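Local coordinates for putative uncharacterized protein (Trypanosoma brucei brucei, PDB 5KO4) that is of unknown function but carries a bromodomain, a four-helix module that in its relatives reads acetylated lysine, as this one probably does, at residues K9-V17 / M97-L105; V18-F27 / F86-M97. All coordinates share one frame; numbering follows the deposited sequence.

Contact 1. Residues K9-V17 / M97-L105. With SO4 (sulfate ion), chain C.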
loop_
_atom_site.group_PDB
_atom_site.type_symbol
_atom_site.label_atom_id
_atom_site.label_comp_id
_atom_site.label_asym_id
_atom_site.label_seq_id
_atom_site.Cartn_x
_atom_site.Cartn_y
_atom_site.Cartn_z
ATOM N N LYS A 9 11.693 23.037 16.652
ATOM C CA LYS A 9 12.708 23.038 15.614
ATOM C C LYS A 9 13.181 21.608 15.327
ATOM O O LYS A 9 13.276 21.208 14.169
ATOM C CB LYS A 9 13.894 23.919 16.042
ATOM C CG LYS A 9 15.029 23.962 15.032
ATOM C CD LYS A 9 16.133 24.881 15.498
ATOM C CE LYS A 9 17.348 24.784 14.607
ATOM N NZ LYS A 9 18.387 25.769 14.997
ATOM N N GLN A 10 13.427 20.831 16.386
ATOM C CA GLN A 10 13.929 19.471 16.238
ATOM C C GLN A 10 12.833 18.548 15.720
ATOM O O GLN A 10 13.111 17.686 14.887
ATOM C CB GLN A 10 14.489 18.949 17.559
ATOM C CG GLN A 10 15.808 19.637 17.976
ATOM C CD GLN A 10 15.608 21.047 18.475
ATOM O OE1 GLN A 10 14.610 21.355 19.098
ATOM N NE2 GLN A 10 16.561 21.928 18.228
ATOM N N CYS A 11 11.593 18.722 16.164
ATOM C CA CYS A 11 10.525 17.868 15.664
ATOM C C CYS A 11 10.311 18.106 14.182
ATOM O O CYS A 11 10.145 17.150 13.417
ATOM C CB CYS A 11 9.244 18.098 16.443
ATOM S SG CYS A 11 9.334 17.577 18.179
ATOM N N ARG A 12 10.326 19.367 13.750
ATOM C CA ARG A 12 10.190 19.667 12.331
ATOM C C ARG A 12 11.317 18.998 11.532
ATOM O O ARG A 12 11.064 18.421 10.471
ATOM C CB ARG A 12 10.244 21.175 12.096
ATOM C CG ARG A 12 10.090 21.536 10.628
ATOM C CD ARG A 12 10.207 23.022 10.383
ATOM N NE ARG A 12 9.172 23.763 11.083
ATOM C CZ ARG A 12 7.917 23.893 10.660
ATOM N NH1 ARG A 12 7.529 23.326 9.519
ATOM N NH2 ARG A 12 7.043 24.590 11.369
ATOM N N SER A 13 12.566 19.098 11.999
ATOM C CA SER A 13 13.669 18.513 11.239
ATOM C C SER A 13 13.565 16.973 11.197
ATOM O O SER A 13 13.804 16.386 10.141
ATOM C CB SER A 13 15.019 18.953 11.804
ATOM O OG SER A 13 15.317 18.392 13.069
ATOM N N ILE A 14 13.136 16.329 12.288
ATOM C CA ILE A 14 12.999 14.873 12.300
ATOM C C ILE A 14 11.884 14.451 11.355
ATOM O O ILE A 14 12.047 13.501 10.591
ATOM C CB ILE A 14 12.768 14.336 13.725
ATOM C CG1 ILE A 14 14.022 14.594 14.599
ATOM C CG2 ILE A 14 12.437 12.840 13.685
ATOM C CD1 ILE A 14 13.803 14.444 16.064
ATOM N N LEU A 15 10.773 15.177 11.349
ATOM C CA LEU A 15 9.704 14.870 10.419
ATOM C C LEU A 15 10.184 15.031 8.964
ATOM O O LEU A 15 9.833 14.216 8.108
ATOM C CB LEU A 15 8.493 15.759 10.689
ATOM C CG LEU A 15 7.276 15.525 9.776
ATOM C CD1 LEU A 15 6.751 14.073 9.877
ATOM C CD2 LEU A 15 6.165 16.506 10.106
ATOM N N HIS A 16 10.988 16.065 8.678
ATOM C CA HIS A 16 11.521 16.260 7.333
ATOM C C HIS A 16 12.401 15.077 6.919
ATOM O O HIS A 16 12.295 14.605 5.783
ATOM C CB HIS A 16 12.310 17.558 7.256
ATOM C CG HIS A 16 12.825 17.871 5.891
ATOM N ND1 HIS A 16 12.047 18.550 4.969
ATOM C CD2 HIS A 16 14.039 17.624 5.346
ATOM C CE1 HIS A 16 12.804 18.681 3.888
ATOM N NE2 HIS A 16 14.010 18.136 4.070
ATOM N N VAL A 17 13.240 14.580 7.829
ATOM C CA VAL A 17 14.104 13.438 7.524
ATOM C C VAL A 17 13.246 12.224 7.181
ATOM O O VAL A 17 13.471 11.569 6.165
ATOM C CB VAL A 17 15.063 13.139 8.713
ATOM C CG1 VAL A 17 15.764 11.788 8.542
ATOM C CG2 VAL A 17 16.091 14.250 8.872
ATOM N N MET A 97 14.105 7.707 13.165
ATOM C CA MET A 97 13.550 8.677 14.096
ATOM C C MET A 97 13.974 8.352 15.562
ATOM O O MET A 97 14.303 9.282 16.289
ATOM C CB MET A 97 12.032 8.793 13.948
ATOM C CG MET A 97 11.280 7.598 14.383
ATOM S SD MET A 97 9.609 7.553 13.685
ATOM C CE MET A 97 8.885 6.462 14.774
ATOM N N GLU A 98 14.114 7.064 15.946
ATOM C CA GLU A 98 14.585 6.740 17.306
ATOM C C GLU A 98 16.052 7.187 17.507
ATOM O O GLU A 98 16.395 7.721 18.566
ATOM C CB GLU A 98 14.435 5.248 17.617
ATOM C CG GLU A 98 12.989 4.776 17.693
ATOM C CD GLU A 98 12.114 5.448 18.733
ATOM O OE1 GLU A 98 12.638 5.842 19.799
ATOM O OE2 GLU A 98 10.892 5.569 18.484
ATOM N N ASP A 99 16.889 7.072 16.463
ATOM C CA ASP A 99 18.275 7.544 16.548
ATOM C C ASP A 99 18.337 9.048 16.747
ATOM O O ASP A 99 19.303 9.549 17.329
ATOM C CB ASP A 99 19.041 7.217 15.259
ATOM C CG ASP A 99 19.360 5.757 15.015
ATOM O OD1 ASP A 99 19.220 4.941 15.967
ATOM O OD2 ASP A 99 19.723 5.419 13.872
ATOM N N LEU A 100 17.378 9.783 16.174
ATOM C CA LEU A 100 17.341 11.238 16.275
ATOM C C LEU A 100 16.647 11.709 17.559
ATOM O O LEU A 100 17.119 12.675 18.139
ATOM C CB LEU A 100 16.641 11.826 15.059
ATOM C CG LEU A 100 17.312 11.524 13.723
ATOM C CD1 LEU A 100 16.488 12.054 12.560
ATOM C CD2 LEU A 100 18.719 12.083 13.670
ATOM N N PHE A 101 15.606 11.002 18.052
ATOM C CA PHE A 101 14.949 11.439 19.298
ATOM C C PHE A 101 15.932 11.457 20.453
ATOM O O PHE A 101 15.867 12.359 21.281
ATOM C CB PHE A 101 13.794 10.526 19.700
ATOM C CG PHE A 101 12.653 10.335 18.742
ATOM C CD1 PHE A 101 12.245 11.360 17.898
ATOM C CD2 PHE A 101 11.905 9.177 18.767
ATOM C CE1 PHE A 101 11.171 11.181 17.029
ATOM C CE2 PHE A 101 10.801 9.022 17.941
ATOM C CZ PHE A 101 10.442 10.021 17.071
ATOM N N VAL A 102 16.750 10.401 20.583
ATOM C CA VAL A 102 17.723 10.295 21.694
ATOM C C VAL A 102 18.690 11.455 21.662
ATOM O O VAL A 102 19.010 12.017 22.704
ATOM C CB VAL A 102 18.519 8.953 21.686
ATOM C CG1 VAL A 102 17.639 7.787 22.068
ATOM C CG2 VAL A 102 19.210 8.709 20.349
ATOM N N THR A 103 19.174 11.788 20.465
ATOM C CA THR A 103 20.187 12.802 20.228
ATOM C C THR A 103 19.631 14.238 20.313
ATOM O O THR A 103 20.321 15.114 20.828
ATOM C CB THR A 103 20.792 12.562 18.841
ATOM O OG1 THR A 103 20.983 11.153 18.663
ATOM C CG2 THR A 103 22.107 13.282 18.649
ATOM N N GLU A 104 18.429 14.489 19.745
ATOM C CA GLU A 104 17.856 15.843 19.619
ATOM C C GLU A 104 16.809 16.194 20.664
ATOM O O GLU A 104 16.642 17.376 20.948
ATOM C CB GLU A 104 17.189 15.990 18.255
ATOM C CG GLU A 104 18.140 15.870 17.102
ATOM C CD GLU A 104 17.468 16.220 15.799
ATOM O OE1 GLU A 104 17.045 17.387 15.636
ATOM O OE2 GLU A 104 17.242 15.293 14.999
ATOM N N LEU A 105 15.989 15.225 21.086
ATOM C CA LEU A 105 14.900 15.454 22.043
ATOM C C LEU A 105 15.240 14.787 23.365
ATOM O O LEU A 105 15.365 15.466 24.373
ATOM C CB LEU A 105 13.574 14.889 21.513
ATOM C CG LEU A 105 13.133 15.364 20.135
ATOM C CD1 LEU A 105 11.914 14.606 19.675
ATOM C CD2 LEU A 105 12.864 16.862 20.130
HETATM S S SO4 C . 11.936 26.355 18.806
HETATM O O1 SO4 C . 13.048 26.887 19.624
HETATM O O2 SO4 C . 12.154 26.852 17.446
HETATM O O3 SO4 C . 10.682 26.812 19.351
HETATM O O4 SO4 C . 11.973 24.882 18.838
HETATM O O HOH W 1 16.784 15.799 12.494
#
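I14 leaves helix 8-21 as a knob and settles into a hole formed by M97, L100, F101 and E104 of helix 85-104. Helix 8-21 and helix 85-104 are the first and last of the bromodomain bundle. The short helical segments run antiparallel, their axes 10.4 Å apart at closest approach and inclined at 162°. Along I14, CB divides into two branches. CG2, anti to the backbone N, turns to the CB of M97 and to CE1 of F101. CG1, anti to the carbonyl carbon (chi1 -65°), lies 3.8 Å from the CB of L100. The same CG1 is 3.3 Å from OE2 of E104. At the tip, CD1 meets CD1 of F101 at 3.9 Å, near the ring plane and at its edge, and also approaches CD1 of L105. Farther along, V17 CG1 and L100 CD1 meet tip to tip. At the C-terminal end, CD2 of L105 rests on CB of Q10 and on SG of C11.

E104 crosses Q10 obliquely, its OE1 3.5 Å from Q10 CG, with the carboxylate plane 89° from the amide plane. A water donates to E104 OE2 at 2.6 Å. S13 is modelled in two conformers; in the one given, its OG accepts from the same water and donates to Q10 O. K9 N donates to O4 of a sulfate ion, probably from the crystallisation liquor, at 2.9 Å, apart from the helix packing. With no direct hydrogen bond between the segments, the contact rests on apolar packing around I14; the water partly satisfies E104 OE2, which would probably ease holding a carboxylate beside an apolar side chain.

Contact 2. Residues V18-F27 / F86-M97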
loop_
_atom_site.group_PDB
_atom_site.type_symbol
_atom_site.label_atom_id
_atom_site.label_comp_id
_atom_site.label_asym_id
_atom_site.label_seq_id
_atom_site.Cartn_x
_atom_site.Cartn_y
_atom_site.Cartn_z
ATOM N N VAL A 18 12.252 11.943 8.011
ATOM C CA VAL A 18 11.391 10.787 7.807
ATOM C C VAL A 18 10.615 10.897 6.489
ATOM O O VAL A 18 10.524 9.911 5.750
ATOM C CB VAL A 18 10.449 10.658 9.024
ATOM C CG1 VAL A 18 9.243 9.802 8.724
ATOM C CG2 VAL A 18 11.218 10.142 10.246
ATOM N N MET A 19 10.076 12.075 6.171
ATOM C CA MET A 19 9.310 12.216 4.935
ATOM C C MET A 19 10.215 12.077 3.719
ATOM O O MET A 19 9.780 11.500 2.723
ATOM C CB MET A 19 8.557 13.540 4.925
ATOM C CG MET A 19 7.428 13.514 5.929
ATOM S SD MET A 19 6.435 14.989 6.078
ATOM C CE MET A 19 5.690 14.992 4.515
ATOM N N ASP A 20 11.491 12.444 3.833
ATOM C CA ASP A 20 12.452 12.239 2.734
ATOM C C ASP A 20 12.816 10.744 2.587
ATOM O O ASP A 20 13.061 10.287 1.475
ATOM C CB ASP A 20 13.729 13.060 2.970
ATOM C CG ASP A 20 13.620 14.541 2.657
ATOM O OD1 ASP A 20 12.711 14.923 1.894
ATOM O OD2 ASP A 20 14.475 15.309 3.135
ATOM N N LEU A 21 12.900 9.994 3.703
ATOM C CA LEU A 21 13.162 8.550 3.654
ATOM C C LEU A 21 11.999 7.828 2.983
ATOM O O LEU A 21 12.206 6.820 2.307
ATOM C CB LEU A 21 13.368 7.976 5.047
ATOM C CG LEU A 21 14.616 8.441 5.771
ATOM C CD1 LEU A 21 14.729 7.755 7.118
ATOM C CD2 LEU A 21 15.881 8.175 4.954
ATOM N N ASP A 22 10.768 8.307 3.207
ATOM C CA ASP A 22 9.591 7.736 2.588
ATOM C C ASP A 22 9.448 8.412 1.226
ATOM O O ASP A 22 8.627 9.307 1.030
ATOM C CB ASP A 22 8.378 7.965 3.489
ATOM C CG ASP A 22 7.133 7.254 3.053
ATOM O OD1 ASP A 22 7.168 6.584 1.985
ATOM O OD2 ASP A 22 6.106 7.388 3.749
ATOM N N ARG A 23 10.288 7.967 0.284
ATOM C CA ARG A 23 10.471 8.603 -1.013
ATOM C C ARG A 23 9.167 8.712 -1.801
ATOM O O ARG A 23 8.920 9.743 -2.424
ATOM C CB ARG A 23 11.506 7.828 -1.842
ATOM C CG ARG A 23 12.912 7.828 -1.232
ATOM C CD ARG A 23 13.856 6.911 -1.990
ATOM N NE ARG A 23 14.248 7.473 -3.284
ATOM C CZ ARG A 23 15.168 8.425 -3.453
ATOM N NH1 ARG A 23 15.793 8.954 -2.401
ATOM N NH2 ARG A 23 15.461 8.863 -4.671
ATOM N N ASP A 24 8.331 7.681 -1.751
ATOM C CA ASP A 24 7.077 7.663 -2.509
ATOM C C ASP A 24 5.845 8.002 -1.631
ATOM O O ASP A 24 4.712 7.851 -2.092
ATOM C CB ASP A 24 6.911 6.295 -3.155
ATOM C CG ASP A 24 8.122 5.933 -3.994
ATOM O OD1 ASP A 24 8.419 6.675 -4.955
ATOM O OD2 ASP A 24 8.851 4.992 -3.609
ATOM N N GLY A 25 6.071 8.488 -0.411
ATOM C CA GLY A 25 4.987 8.910 0.465
ATOM C C GLY A 25 4.001 7.819 0.837
ATOM O O GLY A 25 2.802 8.082 0.958
ATOM N N ILE A 26 4.511 6.605 1.076
ATOM C CA ILE A 26 3.704 5.429 1.436
ATOM C C ILE A 26 2.898 5.700 2.713
ATOM O O ILE A 26 1.741 5.279 2.826
ATOM C CB ILE A 26 4.651 4.187 1.648
ATOM C CG1 ILE A 26 5.476 3.855 0.355
ATOM C CG2 ILE A 26 3.856 2.975 2.076
ATOM C CD1 ILE A 26 4.660 3.691 -0.897
ATOM N N PHE A 27 3.501 6.403 3.679
ATOM C CA PHE A 27 2.842 6.680 4.948
ATOM C C PHE A 27 2.521 8.174 5.122
ATOM O O PHE A 27 2.251 8.613 6.244
ATOM C CB PHE A 27 3.745 6.214 6.097
ATOM C CG PHE A 27 4.201 4.786 5.955
ATOM C CD1 PHE A 27 3.292 3.746 6.004
ATOM C CD2 PHE A 27 5.529 4.486 5.689
ATOM C CE1 PHE A 27 3.702 2.436 5.848
ATOM C CE2 PHE A 27 5.940 3.164 5.525
ATOM C CZ PHE A 27 5.026 2.149 5.613
ATOM N N PHE A 86 6.193 -3.837 3.349
ATOM C CA PHE A 86 5.820 -2.496 3.798
ATOM C C PHE A 86 6.498 -2.167 5.143
ATOM O O PHE A 86 6.986 -1.051 5.365
ATOM C CB PHE A 86 4.305 -2.373 3.962
ATOM C CG PHE A 86 3.557 -2.110 2.680
ATOM C CD1 PHE A 86 3.666 -0.894 2.037
ATOM C CD2 PHE A 86 2.726 -3.076 2.127
ATOM C CE1 PHE A 86 2.946 -0.639 0.869
ATOM C CE2 PHE A 86 2.008 -2.817 0.966
ATOM C CZ PHE A 86 2.143 -1.611 0.331
ATOM N N SER A 87 6.508 -3.146 6.056
ATOM C CA SER A 87 7.080 -2.949 7.370
ATOM C C SER A 87 8.610 -2.781 7.315
ATOM O O SER A 87 9.155 -2.152 8.197
ATOM C CB SER A 87 6.696 -4.084 8.285
ATOM O OG SER A 87 5.299 -3.978 8.512
ATOM N N THR A 88 9.303 -3.318 6.279
ATOM C CA THR A 88 10.757 -3.086 6.192
ATOM C C THR A 88 11.039 -1.602 6.051
ATOM O O THR A 88 11.956 -1.107 6.698
ATOM C CB THR A 88 11.456 -3.875 5.059
ATOM O OG1 THR A 88 10.996 -3.436 3.769
ATOM C CG2 THR A 88 11.269 -5.353 5.187
ATOM N N LEU A 89 10.262 -0.882 5.233
ATOM C CA LEU A 89 10.474 0.570 5.080
ATOM C C LEU A 89 10.105 1.288 6.396
ATOM O O LEU A 89 10.869 2.124 6.889
ATOM C CB LEU A 89 9.633 1.140 3.939
ATOM C CG LEU A 89 9.678 2.673 3.814
ATOM C CD1 LEU A 89 11.129 3.182 3.617
ATOM C CD2 LEU A 89 8.757 3.153 2.705
ATOM N N ALA A 90 8.965 0.943 6.991
ATOM C CA ALA A 90 8.577 1.573 8.254
ATOM C C ALA A 90 9.632 1.329 9.335
ATOM O O ALA A 90 9.908 2.231 10.117
ATOM C CB ALA A 90 7.229 1.045 8.722
ATOM N N ARG A 91 10.263 0.138 9.351
ATOM C CA ARG A 91 11.303 -0.154 10.346
ATOM C C ARG A 91 12.522 0.730 10.128
ATOM O O ARG A 91 13.089 1.219 11.105
ATOM C CB ARG A 91 11.726 -1.629 10.292
ATOM C CG ARG A 91 10.726 -2.588 10.955
ATOM C CD ARG A 91 10.709 -2.475 12.432
ATOM N NE ARG A 91 10.746 -3.772 13.111
ATOM C CZ ARG A 91 9.684 -4.524 13.393
ATOM N NH1 ARG A 91 8.486 -4.202 12.922
ATOM N NH2 ARG A 91 9.821 -5.633 14.096
ATOM N N ARG A 92 12.942 0.940 8.861
ATOM C CA ARG A 92 14.092 1.822 8.623
ATOM C C ARG A 92 13.766 3.240 9.097
ATOM O O ARG A 92 14.627 3.922 9.647
ATOM C CB ARG A 92 14.482 1.855 7.142
ATOM C CG ARG A 92 14.974 0.532 6.566
ATOM C CD ARG A 92 15.933 -0.247 7.452
ATOM N NE ARG A 92 17.134 0.530 7.801
ATOM C CZ ARG A 92 18.106 0.087 8.587
ATOM N NH1 ARG A 92 18.047 -1.137 9.105
ATOM N NH2 ARG A 92 19.155 0.860 8.857
ATOM N N ILE A 93 12.521 3.679 8.900
ATOM C CA ILE A 93 12.078 4.991 9.347
ATOM C C ILE A 93 12.040 5.037 10.875
ATOM O O ILE A 93 12.470 6.031 11.455
ATOM C CB ILE A 93 10.706 5.309 8.707
ATOM C CG1 ILE A 93 10.900 5.625 7.217
ATOM C CG2 ILE A 93 10.004 6.485 9.433
ATOM C CD1 ILE A 93 9.627 5.658 6.409
ATOM N N GLU A 94 11.568 3.970 11.528
ATOM C CA GLU A 94 11.531 3.917 12.979
ATOM C C GLU A 94 12.948 4.005 13.545
ATOM O O GLU A 94 13.192 4.713 14.521
ATOM C CB GLU A 94 10.855 2.628 13.467
ATOM C CG GLU A 94 10.617 2.649 14.968
ATOM C CD GLU A 94 10.012 1.396 15.550
ATOM O OE1 GLU A 94 9.658 0.488 14.773
ATOM O OE2 GLU A 94 9.954 1.292 16.793
ATOM N N ILE A 95 13.886 3.280 12.929
ATOM C CA ILE A 95 15.276 3.292 13.353
ATOM C C ILE A 95 15.806 4.701 13.261
ATOM O O ILE A 95 16.428 5.182 14.202
ATOM C CB ILE A 95 16.102 2.306 12.491
ATOM C CG1 ILE A 95 15.746 0.862 12.859
ATOM C CG2 ILE A 95 17.597 2.549 12.664
ATOM C CD1 ILE A 95 16.163 -0.138 11.896
ATOM N N ALA A 96 15.533 5.388 12.150
ATOM C CA ALA A 96 15.991 6.758 11.983
ATOM C C ALA A 96 15.411 7.686 13.003
ATOM O O ALA A 96 16.153 8.436 13.629
ATOM C CB ALA A 96 15.651 7.264 10.597
ATOM N N MET A 97 14.105 7.707 13.165
ATOM C CA MET A 97 13.550 8.677 14.096
ATOM C C MET A 97 13.974 8.352 15.562
ATOM O O MET A 97 14.303 9.282 16.289
ATOM C CB MET A 97 12.032 8.793 13.948
ATOM C CG MET A 97 11.280 7.598 14.383
ATOM S SD MET A 97 9.609 7.553 13.685
ATOM C CE MET A 97 8.885 6.462 14.774
#
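Backbone CA atoms of V18 and I93 approach to 6.0 Å, and beyond them helix 8-21 ends at L21 while helix 85-104 runs on past, so that D22 to F27 form the start of the loop that leaves the first helix of the bromodomain, the long ZA loop. D22 to G25 make a type I turn, and G25 takes a positive phi. I93 meets V18, L21 and D22 with separate atoms: its CG2 presses against CG1 of V18 at 3.5 Å, a tight carbon pair whose side chains cross at about a right angle, while its CG1 meets CB of L21 and its CD1 meets CB of D22. L21 reaches on with CD1 to the CB of A96, 3.6 Å away.

Past the turn, the F27 ring slides by L89 in the opposite direction, CE2 4.0 Å from CD2 of L89, and its CZ nears the CB of A90. I26 covers one face of that ring with CG2, which also touches the edge of the F86 ring. I26 and L89 also pack on L34 and P35 of the second subunit, respectively. D22 fixes the loop: with CG anti to its backbone N (chi1 -172°), its carboxylate accepts from N of I26 at OD1 and from W47 NE1 at OD2. The syn lone pair of D22 OD2 takes the backbone N of F27 at 2.8 Å, with an N-H...O angle of 164°.

How the contacts relate
From the N terminus the chain passes through helix 8-21, whose first turns serve contact 1 and whose last turn, with the loop after it, serves contact 2. It then runs through helices 37-40, 47-55 and 62-80 before helix 85-104 returns antiparallel to the first. Contact 2 therefore closes the shorter loop, of 58 residues, and contact 1 the longer one of 79, which encloses it without crossing. M97 belongs to both, and their centres are 14 Å apart. Together they join the two terminal helices along their length, contact 1 near the chain ends and contact 2 where the ZA loop departs.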